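6-O-methylguanine DNA methyltransferase (Enterococcus faecalis, PDB 2B6C) is of unknown function but is probably a DNA alkylation repair protein of the AlkD-like family, built from a curved array of helices. Local coordinates at residues B[101-106]-B[137-142]. Numbering follows the deposited sequence.
Sequences KAWWDS and NFWNRR. With SO4 (sulfate ion), chain I.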
loop_
_atom_site.group_PDB
_atom_site.type_symbol
_atom_site.label_atom_id
_atom_site.label_comp_id
_atom_site.label_asym_id
_atom_site.label_seq_id
_atom_site.Cartn_x
_atom_site.Cartn_y
_atom_site.Cartn_z
ATOM N N LYS B 101 26.018 -5.023 10.098
ATOM C CA LYS B 101 26.471 -3.883 9.307
ATOM C C LYS B 101 25.815 -2.579 9.857
ATOM O O LYS B 101 25.301 -1.761 9.100
ATOM C CB LYS B 101 26.149 -4.075 7.811
ATOM C CG LYS B 101 26.485 -5.463 7.274
ATOM C CD LYS B 101 26.364 -5.496 5.765
ATOM C CE LYS B 101 27.097 -6.651 5.111
ATOM N NZ LYS B 101 27.218 -6.360 3.657
ATOM N N ALA B 102 25.838 -2.432 11.169
ATOM C CA ALA B 102 25.059 -1.426 11.861
ATOM C C ALA B 102 25.756 -0.090 11.969
ATOM O O ALA B 102 26.935 -0.007 12.394
ATOM C CB ALA B 102 24.685 -1.915 13.264
ATOM N N TRP B 103 25.001 0.952 11.619
ATOM C CA TRP B 103 25.407 2.332 11.864
ATOM C C TRP B 103 24.079 3.093 11.844
ATOM O O TRP B 103 23.054 2.482 11.567
ATOM C CB TRP B 103 26.364 2.818 10.763
ATOM C CG TRP B 103 27.062 4.127 11.044
ATOM C CD1 TRP B 103 27.001 5.269 10.296
ATOM C CD2 TRP B 103 27.953 4.408 12.144
ATOM N NE1 TRP B 103 27.803 6.249 10.861
ATOM C CE2 TRP B 103 28.413 5.735 11.979
ATOM C CE3 TRP B 103 28.435 3.649 13.228
ATOM C CZ2 TRP B 103 29.304 6.334 12.870
ATOM C CZ3 TRP B 103 29.341 4.256 14.118
ATOM C CH2 TRP B 103 29.746 5.585 13.932
ATOM N N TRP B 104 24.060 4.402 12.095
ATOM C CA TRP B 104 22.744 5.054 12.263
ATOM C C TRP B 104 21.905 4.990 10.969
ATOM O O TRP B 104 20.681 4.995 11.007
ATOM C CB TRP B 104 22.908 6.502 12.763
ATOM C CG TRP B 104 23.644 7.399 11.773
ATOM C CD1 TRP B 104 24.983 7.740 11.799
ATOM C CD2 TRP B 104 23.090 8.045 10.622
ATOM N NE1 TRP B 104 25.284 8.559 10.734
ATOM C CE2 TRP B 104 24.150 8.763 9.995
ATOM C CE3 TRP B 104 21.791 8.123 10.068
ATOM C CZ2 TRP B 104 23.956 9.528 8.845
ATOM C CZ3 TRP B 104 21.607 8.862 8.897
ATOM C CH2 TRP B 104 22.687 9.563 8.306
ATOM N N ASP B 105 22.572 4.921 9.818
ATOM C CA ASP B 105 21.888 4.935 8.541
ATOM C C ASP B 105 21.036 3.663 8.317
ATOM O O ASP B 105 19.854 3.768 7.944
ATOM C CB ASP B 105 22.865 5.224 7.381
ATOM C CG ASP B 105 23.990 4.192 7.253
ATOM O OD1 ASP B 105 24.396 3.592 8.263
ATOM O OD2 ASP B 105 24.491 3.974 6.115
ATOM N N SER B 106 21.615 2.485 8.549
ATOM C CA SER B 106 20.842 1.228 8.435
ATOM C C SER B 106 19.877 0.977 9.594
ATOM O O SER B 106 18.788 0.485 9.385
ATOM C CB SER B 106 21.753 -0.002 8.270
ATOM O OG SER B 106 22.488 -0.257 9.462
ATOM N N ASN B 137 22.920 -4.934 22.594
ATOM C CA ASN B 137 23.490 -4.095 21.541
ATOM C C ASN B 137 22.743 -2.752 21.511
ATOM O O ASN B 137 21.518 -2.738 21.409
ATOM C CB ASN B 137 23.435 -4.857 20.207
ATOM C CG ASN B 137 24.092 -4.118 19.062
ATOM O OD1 ASN B 137 23.852 -2.940 18.843
ATOM N ND2 ASN B 137 24.881 -4.821 18.298
ATOM N N PHE B 138 23.461 -1.637 21.680
ATOM C CA PHE B 138 22.796 -0.336 21.815
ATOM C C PHE B 138 22.026 0.042 20.556
ATOM O O PHE B 138 21.051 0.811 20.645
ATOM C CB PHE B 138 23.746 0.820 22.264
ATOM C CG PHE B 138 24.687 1.312 21.183
ATOM C CD1 PHE B 138 24.228 2.136 20.153
ATOM C CD2 PHE B 138 26.035 0.952 21.196
ATOM C CE1 PHE B 138 25.096 2.603 19.160
ATOM C CE2 PHE B 138 26.905 1.402 20.199
ATOM C CZ PHE B 138 26.418 2.252 19.173
ATOM N N TRP B 139 22.447 -0.479 19.395
ATOM C CA TRP B 139 21.696 -0.244 18.151
ATOM C C TRP B 139 20.278 -0.803 18.247
ATOM O O TRP B 139 19.325 -0.132 17.816
ATOM C CB TRP B 139 22.399 -0.828 16.924
ATOM C CG TRP B 139 23.657 -0.143 16.585
ATOM C CD1 TRP B 139 24.934 -0.701 16.580
ATOM C CD2 TRP B 139 23.816 1.224 16.203
ATOM N NE1 TRP B 139 25.850 0.241 16.233
ATOM C CE2 TRP B 139 25.209 1.434 15.987
ATOM C CE3 TRP B 139 22.930 2.297 16.014
ATOM C CZ2 TRP B 139 25.732 2.688 15.596
ATOM C CZ3 TRP B 139 23.465 3.555 15.631
ATOM C CH2 TRP B 139 24.843 3.730 15.419
ATOM N N ASN B 140 20.120 -2.010 18.834
ATOM C CA ASN B 140 18.780 -2.531 19.094
ATOM C C ASN B 140 17.955 -1.622 20.028
ATOM O O ASN B 140 16.764 -1.449 19.816
ATOM C CB ASN B 140 18.791 -3.957 19.650
ATOM C CG ASN B 140 19.079 -5.001 18.594
ATOM O OD1 ASN B 140 18.623 -4.896 17.453
ATOM N ND2 ASN B 140 19.848 -6.031 18.968
ATOM N N ARG B 141 18.577 -1.089 21.081
ATOM C CA ARG B 141 17.884 -0.189 22.024
ATOM C C ARG B 141 17.547 1.163 21.405
ATOM O O ARG B 141 16.536 1.777 21.770
ATOM C CB ARG B 141 18.717 -0.003 23.279
ATOM C CG ARG B 141 19.007 -1.354 23.945
ATOM C CD ARG B 141 19.316 -1.143 25.442
ATOM N NE ARG B 141 20.331 -0.129 25.693
ATOM C CZ ARG B 141 21.648 -0.315 25.555
ATOM N NH1 ARG B 141 22.141 -1.487 25.123
ATOM N NH2 ARG B 141 22.470 0.679 25.846
ATOM N N ARG B 142 18.371 1.607 20.446
ATOM C CA ARG B 142 17.993 2.717 19.602
ATOM C C ARG B 142 16.619 2.495 18.885
ATOM O O ARG B 142 15.795 3.426 18.789
ATOM C CB ARG B 142 19.117 3.070 18.615
ATOM C CG ARG B 142 18.783 4.292 17.720
ATOM C CD ARG B 142 20.045 4.830 17.028
ATOM N NE ARG B 142 19.772 5.796 15.973
ATOM C CZ ARG B 142 20.088 7.097 16.045
ATOM N NH1 ARG B 142 19.832 7.896 15.011
ATOM N NH2 ARG B 142 20.673 7.612 17.141
HETATM S S SO4 I . 20.585 -8.329 21.829
HETATM O O1 SO4 I . 21.234 -9.429 21.115
HETATM O O2 SO4 I . 20.506 -8.610 23.279
HETATM O O3 SO4 I . 19.189 -8.235 21.362
HETATM O O4 SO4 I . 21.331 -7.080 21.574
HETATM O O HOH W 1 28.564 -0.865 14.327
#
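The indole of Trp139 lies with one face against Ala102 and the backbone of Trp103. The methyl of Ala102 sits over its five-membered ring, a CH-pi contact in which CB is 3.8 Å from the ring centroid. Further along the same face, Trp103 C is 3.7 Å from Trp139 CH2. Trp104 N comes obliquely to CH2 of Trp139, at 3.5 Å. Trp103 CE3 lies 3.7 Å from Trp139 CZ2, the two rings meeting obliquely. The two indole planes are inclined at 58°. Beyond this, CB of Trp104 lies over one face of the Arg142 guanidinium. A water accepts a hydrogen bond from Trp139 NE1, a weak one, and donates to Ala102 O at 2.7 Å.

The contact joins the starts of two helices, 104-120 and 138-146, in the all-helical repeat fold of AlkD-like proteins. Trp103 is the N-cap of the first and Asn137 that of the second. With CG of Asn137 anti to the backbone N (chi1 -176°), OD1 accepts from Trp139 N at 2.9 Å, in the carbonyl plane.

Phe138 covers the opposite face of the Trp139 indole, and Phe174 meets the rings of both Trp103 and Trp139. Arg142 is extended from CG to NE and forms a salt bridge with Asp108. A sulfate, probably from the crystallisation liquor, takes hydrogen bonds through O4 from Asn137 N and Asn140 ND2. Lys95 and Glu136 N also bind this ion.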